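Side-chain contacts in uroporphyrinogen III cosynthase (HemD) (Helicobacter pylori, PDB 3P9Z), which probably catalyses the cyclisation of hydroxymethylbilane, a linear tetrapyrrole, to uroporphyrinogen III with loss of water, a step of haem biosynthesis: residues A[51-56]-A[82-87]; A[69-74]-A[106-111]; A[124-129]-A[136-141]. All blocks are in the same frame, centred on the assembly; numbering follows the deposited sequence.

Interaction 1. Residues A[51-56]-A[82-87]; sequences SLLETL and QDHHFK
Beside L52 and L53, which meet H84 and F86 across this contact, the carbonyl oxygen of S51 receives bonds near the end of helix 46-55. T55 N donates to S51 O at 3.0 Å, and E54 N reaches it weakly at 3.3 Å. The T55 hydroxyl also lies near this oxygen. None of these groups reaches 82-87; what meets it is the pair L52 and L53.

L53 works as a fork. Its chi1 of -67° carries CG toward the second segment, and the branch there parts the methyls between H84 and F86. CD1 lies 3.6 Å from ND1 of H84, a contact of methyl with imidazole in which the leucine can offer no hydrogen bond. CD2 comes 4.0 Å from F86 CE1. On the other flank of the phenyl, L52 CD1 sits 4.1 Å from F86 CE2, so neighbouring leucines hold the two sides of the ring's far end. L52 meets F86 almost at right angles, and L53 meets H84 in the same way.

The second segment takes its shape from a Schellman motif ending helix 75-83. H85, with positive phi, is the C-prime residue, F86 N returns to L81 O, and the chain turns so that both H84 and F86 look toward helix 46-55. Helix 60-66 adds to the packing, with L65 against L52 and Q66 against F86.

No hydrogen bond spans the two segments. Cohesion here is therefore dispersive and hydrophobic, and no directional bond fixes the leucines against the rings.

Interaction 2. Residues A[69-74]-A[106-111]; sequences PAYALS and PLLEKK
Y71, on the edge strand 70-72, lays its phenol against L108, and one methyl sits almost exactly over the middle of the ring. L108 CD2 is 3.6 Å from the centroid of the Y71 ring and only 9° off its normal, a clear CH-pi contact. The L108 bond from backbone to CB does not aim at the strand. Its onward course, with CG anti to the carbonyl carbon (chi1 -61°), brings CD2 over the aromatic face.

L107 approaches elsewhere on the same ring. Its CD1 lies in the ring plane at the edge, 3.9 Å from Y71 CE1, and its CB is equally close to that carbon. Face and edge are thus taken by consecutive leucines of the short, weakly bonded helix 105-108.

Beyond L108 the chain makes a type II turn, held by K111 N to L108 O at 3.1 Å, which brings K111 back toward the phenol. Bent at chi2 and chi4, the lysine leaves NZ 4.0 Å from Y71 OH, too long for a hydrogen bond. A40 of the adjoining strand 40-43 also packs on Y71.

The contact is accordingly aromatic and aliphatic in character, with the ammonium near the hydroxyl adding at most a mild electrostatic term.

Interaction 3. Residues A[124-129]-A[136-141]; sequences SLDTIL and FKQAVV
L129 and F136 join helix and returning strand in a beta-alpha-beta unit made of strand 112-118, helix 125-131 and strand 135-146. The segments run nearly antiparallel, at 174°, with axes 10.0 Å apart.

The apolar part centres on the F136 ring. L129 CB stands over one face of F136, 4.0 Å from the ring centroid and 20° off the normal, a CH-pi contact displaced toward the rim. The leucine's CD1 extends the overlap, 3.9 Å from F136 CD2, and D126 CB rests 3.9 Å from F136 CE2. F136 carries its CG between backbone N and carbonyl carbon (chi1 78°), which raises the phenyl toward the helix. V113 and F105 line the same region, packing on F136 and L129 respectively.

Among polar groups, D126 O approaches F136 CZ obliquely at 3.3 Å. Q138 passes D126 at a slant, with amide and carboxylate planes nearly parallel.

Hydrogen bonds gather at the helix start. S124 sits at the N-cap position without a capping bond from its side chain, and the backbone N of L125 binds a malonate, probably from the crystallisation liquor, as an anion at a helix N-terminus would. Within the first turn, T127 OG1 donates to S124 O at 2.7 Å, lying in the carbonyl plane.

How the interactions relate
Interactions 2 and 3 reach the same mixed sheet, through strands 70-72 and 135-146, while interaction 1 joins the ends of helices 46-55 and 75-83 beside it. Interactions 1 and 2 interleave along the chain, in the order 51-56, 69-74, 82-87, 106-111, whereas interaction 3 follows both. The centres of interactions 1 and 2 lie about 18 Å apart, those of interactions 1 and 3 about 19 Å, and those of interactions 2 and 3 about 13 Å. Direct links tie them: K87 O probably accepts from A70 N, S51 OG probably bonds V141 O, and L73 CD1 packs on L125 CD1. Together they illustrate how helix-to-helix and helix-to-strand joints, mostly apolar, knit one alpha/beta lobe.

Interaction 1. Residues A[51-56]-A[82-87]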
ATOM      1  N   SER A  51     -11.768  -0.094   2.214  1.00 28.35           N
ATOM      2  CA  SER A  51     -12.353  -1.238   2.874  1.00 28.52           C
ATOM      3  C   SER A  51     -13.580  -0.830   3.682  1.00 28.73           C
ATOM      4  O   SER A  51     -14.623  -1.462   3.569  1.00 29.33           O
ATOM      5  CB  SER A  51     -11.326  -1.912   3.792  1.00 28.43           C
ATOM      6  OG  SER A  51     -11.915  -3.037   4.450  1.00 29.46           O
ATOM      7  N   LEU A  52     -13.457   0.213   4.501  1.00 29.05           N
ATOM      8  CA  LEU A  52     -14.594   0.688   5.318  1.00 29.23           C
ATOM      9  C   LEU A  52     -15.773   1.127   4.449  1.00 29.70           C
ATOM     10  O   LEU A  52     -16.904   0.706   4.671  1.00 29.86           O
ATOM     11  CB  LEU A  52     -14.165   1.823   6.262  1.00 28.84           C
ATOM     12  CG  LEU A  52     -13.190   1.487   7.395  1.00 27.67           C
ATOM     13  CD1 LEU A  52     -12.874   2.750   8.170  1.00 28.42           C
ATOM     14  CD2 LEU A  52     -13.741   0.399   8.330  1.00 25.67           C
ATOM     15  N   LEU A  53     -15.485   1.943   3.440  1.00 30.42           N
ATOM     16  CA  LEU A  53     -16.479   2.378   2.463  1.00 31.22           C
ATOM     17  C   LEU A  53     -17.296   1.230   1.824  1.00 31.84           C
ATOM     18  O   LEU A  53     -18.517   1.348   1.657  1.00 31.98           O
ATOM     19  CB  LEU A  53     -15.800   3.225   1.377  1.00 31.25           C
ATOM     20  CG  LEU A  53     -15.253   4.574   1.856  1.00 30.97           C
ATOM     21  CD1 LEU A  53     -14.459   5.246   0.755  1.00 29.70           C
ATOM     22  CD2 LEU A  53     -16.387   5.491   2.328  1.00 29.90           C
ATOM     23  N   GLU A  54     -16.623   0.131   1.485  1.00 32.35           N
ATOM     24  CA  GLU A  54     -17.273  -1.005   0.835  1.00 33.15           C
ATOM     25  C   GLU A  54     -18.038  -1.926   1.790  1.00 32.73           C
ATOM     26  O   GLU A  54     -19.211  -2.220   1.555  1.00 32.91           O
ATOM     27  CB  GLU A  54     -16.273  -1.816  -0.008  1.00 33.06           C
ATOM     28  CG  GLU A  54     -16.931  -2.952  -0.782  1.00 37.66           C
ATOM     29  CD  GLU A  54     -16.014  -3.627  -1.798  1.00 43.68           C
ATOM     30  OE1 GLU A  54     -15.458  -2.920  -2.674  1.00 45.69           O
ATOM     31  OE2 GLU A  54     -15.869  -4.876  -1.728  1.00 46.24           O
ATOM     32  N   THR A  55     -17.380  -2.397   2.851  1.00 32.30           N
ATOM     33  CA  THR A  55     -17.989  -3.381   3.744  1.00 32.22           C
ATOM     34  C   THR A  55     -19.102  -2.770   4.599  1.00 32.70           C
ATOM     35  O   THR A  55     -19.939  -3.493   5.134  1.00 32.43           O
ATOM     36  CB  THR A  55     -16.970  -4.012   4.706  1.00 31.89           C
ATOM     37  OG1 THR A  55     -16.420  -2.984   5.529  1.00 32.29           O
ATOM     38  CG2 THR A  55     -15.845  -4.737   3.948  1.00 32.12           C
ATOM     39  N   LEU A  56     -19.093  -1.443   4.735  1.00 33.32           N
ATOM     40  CA  LEU A  56     -20.038  -0.745   5.612  1.00 34.13           C
ATOM     41  C   LEU A  56     -20.902   0.289   4.885  1.00 34.65           C
ATOM     42  O   LEU A  56     -21.511   1.127   5.533  1.00 34.78           O
ATOM     43  CB  LEU A  56     -19.290  -0.064   6.780  1.00 33.93           C
ATOM     44  CG  LEU A  56     -18.470  -0.912   7.758  1.00 33.21           C
ATOM     45  CD1 LEU A  56     -17.690  -0.000   8.680  1.00 33.74           C
ATOM     46  CD2 LEU A  56     -19.352  -1.879   8.567  1.00 33.50           C
ATOM     47  N   GLN A  82     -10.242  12.740   3.478  1.00 30.51           N
ATOM     48  CA  GLN A  82     -10.899  14.017   3.243  1.00 32.47           C
ATOM     49  C   GLN A  82     -11.890  13.904   2.080  1.00 32.55           C
ATOM     50  O   GLN A  82     -13.054  14.288   2.193  1.00 32.41           O
ATOM     51  CB  GLN A  82      -9.832  15.083   2.959  1.00 32.54           C
ATOM     52  CG  GLN A  82     -10.346  16.455   2.539  1.00 36.32           C
ATOM     53  CD  GLN A  82     -10.727  17.362   3.710  1.00 40.89           C
ATOM     54  OE1 GLN A  82     -10.726  18.585   3.568  1.00 44.41           O
ATOM     55  NE2 GLN A  82     -11.055  16.775   4.863  1.00 41.36           N
ATOM     56  N   ASP A  83     -11.411  13.350   0.976  1.00 33.00           N
ATOM     57  CA  ASP A  83     -12.214  13.155  -0.225  1.00 33.58           C
ATOM     58  C   ASP A  83     -13.419  12.247  -0.017  1.00 33.42           C
ATOM     59  O   ASP A  83     -14.405  12.366  -0.728  1.00 33.62           O
ATOM     60  CB  ASP A  83     -11.340  12.612  -1.357  1.00 33.91           C
ATOM     61  CG  ASP A  83     -10.516  13.702  -2.035  1.00 36.09           C
ATOM     62  OD1 ASP A  83     -10.605  14.878  -1.638  1.00 38.47           O
ATOM     63  OD2 ASP A  83      -9.783  13.383  -2.989  1.00 42.01           O
ATOM     64  N   HIS A  84     -13.348  11.341   0.952  1.00 32.93           N
ATOM     65  CA  HIS A  84     -14.450  10.406   1.145  1.00 32.95           C
ATOM     66  C   HIS A  84     -15.293  10.649   2.393  1.00 32.36           C
ATOM     67  O   HIS A  84     -15.865   9.718   2.950  1.00 32.71           O
ATOM     68  CB  HIS A  84     -13.956   8.955   1.023  1.00 32.80           C
ATOM     69  CG  HIS A  84     -13.531   8.593  -0.366  1.00 33.97           C
ATOM     70  ND1 HIS A  84     -14.423   8.189  -1.338  1.00 35.68           N
ATOM     71  CD2 HIS A  84     -12.313   8.608  -0.959  1.00 34.15           C
ATOM     72  CE1 HIS A  84     -13.770   7.958  -2.466  1.00 35.37           C
ATOM     73  NE2 HIS A  84     -12.489   8.208  -2.263  1.00 34.31           N
ATOM     74  N   HIS A  85     -15.356  11.912   2.825  1.00 32.27           N
ATOM     75  CA  HIS A  85     -16.310  12.378   3.848  1.00 31.98           C
ATOM     76  C   HIS A  85     -16.014  11.938   5.293  1.00 30.69           C
ATOM     77  O   HIS A  85     -16.892  11.950   6.151  1.00 30.35           O
ATOM     78  CB  HIS A  85     -17.756  12.051   3.430  1.00 32.81           C
ATOM     79  CG  HIS A  85     -18.092  12.521   2.046  1.00 36.77           C
ATOM     80  ND1 HIS A  85     -18.789  11.748   1.143  1.00 40.61           N
ATOM     81  CD2 HIS A  85     -17.788  13.673   1.395  1.00 40.50           C
ATOM     82  CE1 HIS A  85     -18.917  12.409   0.004  1.00 41.59           C
ATOM     83  NE2 HIS A  85     -18.318  13.581   0.131  1.00 40.94           N
ATOM     84  N   PHE A  86     -14.769  11.568   5.561  1.00 29.45           N
ATOM     85  CA  PHE A  86     -14.361  11.310   6.936  1.00 28.32           C
ATOM     86  C   PHE A  86     -14.039  12.648   7.583  1.00 28.02           C
ATOM     87  O   PHE A  86     -13.762  13.633   6.884  1.00 27.96           O
ATOM     88  CB  PHE A  86     -13.173  10.351   6.979  1.00 27.96           C
ATOM     89  CG  PHE A  86     -13.554   8.918   6.713  1.00 27.00           C
ATOM     90  CD1 PHE A  86     -13.792   8.474   5.417  1.00 26.83           C
ATOM     91  CD2 PHE A  86     -13.677   8.017   7.761  1.00 25.91           C
ATOM     92  CE1 PHE A  86     -14.149   7.144   5.175  1.00 26.73           C
ATOM     93  CE2 PHE A  86     -14.033   6.682   7.532  1.00 25.83           C
ATOM     94  CZ  PHE A  86     -14.274   6.246   6.246  1.00 25.50           C
ATOM     95  N   LYS A  87     -14.140  12.682   8.904  1.00 27.12           N
ATOM     96  CA  LYS A  87     -13.741  13.822   9.705  1.00 26.68           C
ATOM     97  C   LYS A  87     -12.222  13.820   9.953  1.00 26.21           C
ATOM     98  O   LYS A  87     -11.705  13.082  10.796  1.00 26.20           O
ATOM     99  CB  LYS A  87     -14.493  13.797  11.038  1.00 26.55           C
ATOM    100  CG  LYS A  87     -14.145  14.952  11.962  1.00 26.69           C
ATOM    101  CD  LYS A  87     -14.879  14.829  13.292  1.00 26.81           C
ATOM    102  CE  LYS A  87     -16.313  15.327  13.180  1.00 26.13           C
ATOM    103  NZ  LYS A  87     -17.124  14.835  14.331  1.00 26.31           N
TER

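Interaction 2. Residues A[69-74]-A[106-111]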
ATOM      1  N   PRO A  69     -12.859  11.897  14.716  1.00 24.97           N
ATOM      2  CA  PRO A  69     -11.650  12.534  14.158  1.00 24.88           C
ATOM      3  C   PRO A  69     -10.588  11.507  13.720  1.00 24.48           C
ATOM      4  O   PRO A  69     -10.221  10.618  14.496  1.00 23.42           O
ATOM      5  CB  PRO A  69     -11.151  13.427  15.302  1.00 24.61           C
ATOM      6  CG  PRO A  69     -12.421  13.735  16.114  1.00 25.91           C
ATOM      7  CD  PRO A  69     -13.253  12.483  16.023  1.00 25.30           C
ATOM      8  N   ALA A  70     -10.140  11.644  12.469  1.00 24.25           N
ATOM      9  CA  ALA A  70      -9.237  10.701  11.825  1.00 24.62           C
ATOM     10  C   ALA A  70      -7.856  11.322  11.571  1.00 25.50           C
ATOM     11  O   ALA A  70      -7.748  12.473  11.114  1.00 25.44           O
ATOM     12  CB  ALA A  70      -9.846  10.216  10.499  1.00 24.09           C
ATOM     13  N   TYR A  71      -6.824  10.543  11.888  1.00 25.74           N
ATOM     14  CA  TYR A  71      -5.432  10.917  11.718  1.00 26.60           C
ATOM     15  C   TYR A  71      -4.823  10.010  10.662  1.00 27.89           C
ATOM     16  O   TYR A  71      -5.269   8.862  10.472  1.00 26.75           O
ATOM     17  CB  TYR A  71      -4.677  10.784  13.039  1.00 26.30           C
ATOM     18  CG  TYR A  71      -5.144  11.775  14.100  1.00 26.55           C
ATOM     19  CD1 TYR A  71      -4.418  12.935  14.354  1.00 28.43           C
ATOM     20  CD2 TYR A  71      -6.311  11.552  14.829  1.00 26.95           C
ATOM     21  CE1 TYR A  71      -4.832  13.837  15.304  1.00 27.58           C
ATOM     22  CE2 TYR A  71      -6.742  12.448  15.788  1.00 26.71           C
ATOM     23  CZ  TYR A  71      -6.002  13.586  16.014  1.00 26.90           C
ATOM     24  OH  TYR A  71      -6.418  14.486  16.936  1.00 25.72           O
ATOM     25  N   ALA A  72      -3.831  10.537   9.945  1.00 28.76           N
ATOM     26  CA  ALA A  72      -3.153   9.761   8.929  1.00 30.40           C
ATOM     27  C   ALA A  72      -1.664  10.059   8.968  1.00 31.87           C
ATOM     28  O   ALA A  72      -1.238  11.107   9.452  1.00 32.16           O
ATOM     29  CB  ALA A  72      -3.726  10.065   7.557  1.00 30.24           C
ATOM     30  N   LEU A  73      -0.875   9.140   8.452  1.00 33.74           N
ATOM     31  CA  LEU A  73       0.564   9.275   8.553  1.00 35.96           C
ATOM     32  C   LEU A  73       1.183   9.932   7.328  1.00 36.90           C
ATOM     33  O   LEU A  73       2.322  10.415   7.379  1.00 38.17           O
ATOM     34  CB  LEU A  73       1.201   7.919   8.844  1.00 35.86           C
ATOM     35  CG  LEU A  73       1.116   7.496  10.309  1.00 37.03           C
ATOM     36  CD1 LEU A  73       1.745   6.148  10.463  1.00 37.89           C
ATOM     37  CD2 LEU A  73       1.822   8.502  11.229  1.00 37.86           C
ATOM     38  N   SER A  74       0.432   9.965   6.237  1.00 37.06           N
ATOM     39  CA  SER A  74       0.920  10.571   5.011  1.00 37.79           C
ATOM     40  C   SER A  74      -0.169  11.443   4.417  1.00 38.06           C
ATOM     41  O   SER A  74      -1.357  11.256   4.727  1.00 36.96           O
ATOM     42  CB  SER A  74       1.339   9.490   4.019  1.00 37.86           C
ATOM     43  OG  SER A  74       0.240   8.658   3.689  1.00 38.33           O
ATOM     44  N   PRO A 106       1.841  13.222  19.757  1.00 39.93           N
ATOM     45  CA  PRO A 106       1.414  14.086  20.837  1.00 38.65           C
ATOM     46  C   PRO A 106      -0.043  14.432  20.753  1.00 37.49           C
ATOM     47  O   PRO A 106      -0.659  14.609  21.740  1.00 37.50           O
ATOM     48  CB  PRO A 106       2.261  15.312  20.627  1.00 38.99           C
ATOM     49  CG  PRO A 106       3.421  14.827  19.946  1.00 39.53           C
ATOM     50  CD  PRO A 106       2.948  13.806  19.022  1.00 39.92           C
ATOM     51  N   LEU A 107      -0.571  14.520  19.565  1.00 36.23           N
ATOM     52  CA  LEU A 107      -1.990  14.809  19.376  1.00 35.35           C
ATOM     53  C   LEU A 107      -2.838  13.616  19.780  1.00 34.69           C
ATOM     54  O   LEU A 107      -4.033  13.759  20.039  1.00 34.65           O
ATOM     55  CB  LEU A 107      -2.296  15.182  17.917  1.00 34.97           C
ATOM     56  CG  LEU A 107      -1.491  16.304  17.238  1.00 34.60           C
ATOM     57  CD1 LEU A 107      -1.929  16.434  15.796  1.00 35.15           C
ATOM     58  CD2 LEU A 107      -1.617  17.642  17.947  1.00 33.97           C
ATOM     59  N   LEU A 108      -2.213  12.446  19.837  1.00 33.74           N
ATOM     60  CA  LEU A 108      -2.911  11.205  20.178  1.00 33.73           C
ATOM     61  C   LEU A 108      -2.817  10.849  21.663  1.00 33.41           C
ATOM     62  O   LEU A 108      -3.513   9.943  22.140  1.00 33.35           O
ATOM     63  CB  LEU A 108      -2.395  10.047  19.329  1.00 33.52           C
ATOM     64  CG  LEU A 108      -2.548  10.146  17.810  1.00 34.24           C
ATOM     65  CD1 LEU A 108      -2.089   8.840  17.146  1.00 33.49           C
ATOM     66  CD2 LEU A 108      -3.986  10.498  17.404  1.00 34.61           C
ATOM     67  N   GLU A 109      -1.961  11.561  22.385  1.00 32.85           N
ATOM     68  CA  GLU A 109      -1.830  11.363  23.824  1.00 32.90           C
ATOM     69  C   GLU A 109      -3.179  11.691  24.459  1.00 32.62           C
ATOM     70  O   GLU A 109      -3.847  12.642  24.055  1.00 33.03           O
ATOM     71  CB  GLU A 109      -0.719  12.246  24.403  1.00 32.66           C
ATOM     72  N   LYS A 110      -3.579  10.882  25.433  1.00 32.47           N
ATOM     73  CA  LYS A 110      -4.853  11.049  26.139  1.00 32.29           C
ATOM     74  C   LYS A 110      -6.093  10.732  25.292  1.00 31.19           C
ATOM     75  O   LYS A 110      -7.215  11.026  25.712  1.00 31.38           O
ATOM     76  CB  LYS A 110      -4.973  12.450  26.762  1.00 32.83           C
ATOM     77  CG  LYS A 110      -3.676  13.018  27.338  1.00 35.45           C
ATOM     78  CD  LYS A 110      -3.698  13.095  28.845  1.00 39.65           C
ATOM     79  CE  LYS A 110      -3.228  14.464  29.291  1.00 38.98           C
ATOM     80  NZ  LYS A 110      -2.813  14.472  30.710  1.00 41.49           N
ATOM     81  N   LYS A 111      -5.898  10.099  24.130  1.00 29.71           N
ATOM     82  CA  LYS A 111      -7.011   9.685  23.261  1.00 28.35           C
ATOM     83  C   LYS A 111      -7.211   8.159  23.262  1.00 27.61           C
ATOM     84  O   LYS A 111      -6.260   7.420  23.484  1.00 26.35           O
ATOM     85  CB  LYS A 111      -6.776  10.134  21.814  1.00 28.93           C
ATOM     86  CG  LYS A 111      -6.574  11.637  21.589  1.00 30.69           C
ATOM     87  CD  LYS A 111      -7.790  12.466  21.927  1.00 32.74           C
ATOM     88  CE  LYS A 111      -7.550  13.942  21.614  1.00 34.87           C
ATOM     89  NZ  LYS A 111      -8.362  14.359  20.451  1.00 39.63           N
TER

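Interaction 3. Residues A[124-129]-A[136-141]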
ATOM      1  N   SER A 124       4.706  -1.854  11.309  1.00 42.61           N
ATOM      2  CA  SER A 124       4.398  -2.113  12.733  1.00 43.16           C
ATOM      3  C   SER A 124       4.164  -0.839  13.560  1.00 43.31           C
ATOM      4  O   SER A 124       4.829  -0.589  14.574  1.00 43.27           O
ATOM      5  CB  SER A 124       5.401  -3.078  13.397  1.00 43.30           C
ATOM      6  OG  SER A 124       6.738  -2.796  13.023  1.00 44.76           O
ATOM      7  N   LEU A 125       3.193  -0.043  13.119  1.00 43.22           N
ATOM      8  CA  LEU A 125       2.792   1.150  13.853  1.00 43.33           C
ATOM      9  C   LEU A 125       2.289   0.781  15.255  1.00 43.49           C
ATOM     10  O   LEU A 125       2.362   1.596  16.164  1.00 43.46           O
ATOM     11  CB  LEU A 125       1.744   1.958  13.067  1.00 43.28           C
ATOM     12  CG  LEU A 125       1.086   3.174  13.736  1.00 42.60           C
ATOM     13  CD1 LEU A 125       2.019   4.357  13.789  1.00 42.08           C
ATOM     14  CD2 LEU A 125      -0.203   3.558  13.025  1.00 42.51           C
ATOM     15  N   ASP A 126       1.805  -0.451  15.430  1.00 43.58           N
ATOM     16  CA  ASP A 126       1.364  -0.913  16.747  1.00 44.07           C
ATOM     17  C   ASP A 126       2.474  -0.843  17.805  1.00 44.07           C
ATOM     18  O   ASP A 126       2.212  -0.460  18.947  1.00 44.41           O
ATOM     19  CB  ASP A 126       0.738  -2.317  16.690  1.00 43.98           C
ATOM     20  CG  ASP A 126       1.694  -3.389  16.160  1.00 45.33           C
ATOM     21  OD1 ASP A 126       2.359  -3.157  15.123  1.00 46.02           O
ATOM     22  OD2 ASP A 126       1.762  -4.483  16.781  1.00 46.74           O
ATOM     23  N   THR A 127       3.701  -1.201  17.423  1.00 43.74           N
ATOM     24  CA  THR A 127       4.852  -1.116  18.330  1.00 43.25           C
ATOM     25  C   THR A 127       5.180   0.346  18.608  1.00 42.68           C
ATOM     26  O   THR A 127       5.385   0.727  19.765  1.00 42.69           O
ATOM     27  CB  THR A 127       6.114  -1.840  17.781  1.00 43.24           C
ATOM     28  OG1 THR A 127       6.556  -1.208  16.571  1.00 44.40           O
ATOM     29  CG2 THR A 127       5.824  -3.305  17.514  1.00 43.28           C
ATOM     30  N   ILE A 128       5.203   1.157  17.546  1.00 41.63           N
ATOM     31  CA  ILE A 128       5.452   2.600  17.658  1.00 41.04           C
ATOM     32  C   ILE A 128       4.432   3.296  18.588  1.00 40.57           C
ATOM     33  O   ILE A 128       4.801   4.108  19.438  1.00 40.19           O
ATOM     34  CB  ILE A 128       5.468   3.272  16.266  1.00 41.31           C
ATOM     35  CG1 ILE A 128       6.542   2.616  15.371  1.00 41.42           C
ATOM     36  CG2 ILE A 128       5.685   4.786  16.405  1.00 41.08           C
ATOM     37  CD1 ILE A 128       6.493   3.015  13.884  1.00 41.32           C
ATOM     38  N   LEU A 129       3.156   2.953  18.434  1.00 39.57           N
ATOM     39  CA  LEU A 129       2.115   3.470  19.317  1.00 39.11           C
ATOM     40  C   LEU A 129       2.317   3.033  20.770  1.00 38.98           C
ATOM     41  O   LEU A 129       2.273   3.867  21.679  1.00 38.48           O
ATOM     42  CB  LEU A 129       0.736   3.058  18.808  1.00 38.65           C
ATOM     43  CG  LEU A 129       0.258   3.745  17.524  1.00 38.16           C
ATOM     44  CD1 LEU A 129      -1.022   3.087  17.016  1.00 37.01           C
ATOM     45  CD2 LEU A 129       0.062   5.256  17.728  1.00 37.07           C
ATOM     46  N   PHE A 136      -4.609   2.400  22.487  1.00 30.47           N
ATOM     47  CA  PHE A 136      -5.118   2.042  21.160  1.00 30.59           C
ATOM     48  C   PHE A 136      -5.612   0.592  21.065  1.00 30.12           C
ATOM     49  O   PHE A 136      -5.159  -0.285  21.810  1.00 30.17           O
ATOM     50  CB  PHE A 136      -4.065   2.322  20.072  1.00 30.75           C
ATOM     51  CG  PHE A 136      -2.980   1.282  19.995  1.00 31.47           C
ATOM     52  CD1 PHE A 136      -1.942   1.267  20.924  1.00 32.35           C
ATOM     53  CD2 PHE A 136      -3.004   0.303  18.994  1.00 32.88           C
ATOM     54  CE1 PHE A 136      -0.931   0.288  20.863  1.00 33.11           C
ATOM     55  CE2 PHE A 136      -2.000  -0.676  18.922  1.00 32.50           C
ATOM     56  CZ  PHE A 136      -0.966  -0.680  19.861  1.00 32.92           C
ATOM     57  N   LYS A 137      -6.562   0.378  20.159  1.00 29.43           N
ATOM     58  CA  LYS A 137      -6.928  -0.942  19.665  1.00 29.29           C
ATOM     59  C   LYS A 137      -6.678  -0.998  18.148  1.00 28.74           C
ATOM     60  O   LYS A 137      -6.670   0.040  17.470  1.00 28.34           O
ATOM     61  CB  LYS A 137      -8.394  -1.278  19.994  1.00 30.24           C
ATOM     62  CG  LYS A 137      -8.690  -1.485  21.501  1.00 32.56           C
ATOM     63  CD  LYS A 137      -7.803  -2.598  22.121  1.00 35.93           C
ATOM     64  CE  LYS A 137      -8.093  -2.832  23.604  1.00 38.99           C
ATOM     65  NZ  LYS A 137      -7.883  -1.609  24.436  1.00 39.26           N
ATOM     66  N   GLN A 138      -6.456  -2.203  17.632  1.00 27.91           N
ATOM     67  CA  GLN A 138      -6.224  -2.441  16.202  1.00 28.05           C
ATOM     68  C   GLN A 138      -7.318  -3.332  15.660  1.00 27.55           C
ATOM     69  O   GLN A 138      -7.702  -4.303  16.320  1.00 27.74           O
ATOM     70  CB  GLN A 138      -4.935  -3.221  15.987  1.00 28.24           C
ATOM     71  CG  GLN A 138      -3.726  -2.644  16.621  1.00 29.90           C
ATOM     72  CD  GLN A 138      -2.481  -3.374  16.182  1.00 31.20           C
ATOM     73  OE1 GLN A 138      -2.095  -4.385  16.768  1.00 35.68           O
ATOM     74  NE2 GLN A 138      -1.839  -2.858  15.169  1.00 29.70           N
ATOM     75  N   ALA A 139      -7.803  -3.023  14.464  1.00 26.32           N
ATOM     76  CA  ALA A 139      -8.662  -3.952  13.732  1.00 26.59           C
ATOM     77  C   ALA A 139      -8.155  -4.085  12.306  1.00 25.99           C
ATOM     78  O   ALA A 139      -7.967  -3.091  11.605  1.00 25.56           O
ATOM     79  CB  ALA A 139     -10.115  -3.493  13.740  1.00 26.05           C
ATOM     80  N   VAL A 140      -7.946  -5.334  11.905  1.00 25.83           N
ATOM     81  CA  VAL A 140      -7.573  -5.720  10.558  1.00 24.98           C
ATOM     82  C   VAL A 140      -8.781  -5.568   9.611  1.00 25.24           C
ATOM     83  O   VAL A 140      -9.777  -6.283   9.732  1.00 25.06           O
ATOM     84  CB  VAL A 140      -7.091  -7.195  10.568  1.00 25.33           C
ATOM     85  CG1 VAL A 140      -6.887  -7.730   9.141  1.00 24.97           C
ATOM     86  CG2 VAL A 140      -5.796  -7.335  11.421  1.00 25.94           C
ATOM     87  N   VAL A 141      -8.701  -4.649   8.658  1.00 25.06           N
ATOM     88  CA  VAL A 141      -9.826  -4.470   7.731  1.00 25.02           C
ATOM     89  C   VAL A 141      -9.476  -4.828   6.289  1.00 25.52           C
ATOM     90  O   VAL A 141     -10.340  -4.809   5.406  1.00 25.59           O
ATOM     91  CB  VAL A 141     -10.451  -3.046   7.828  1.00 24.72           C
ATOM     92  CG1 VAL A 141     -10.991  -2.796   9.277  1.00 25.71           C
ATOM     93  CG2 VAL A 141      -9.454  -1.982   7.427  1.00 22.63           C
TER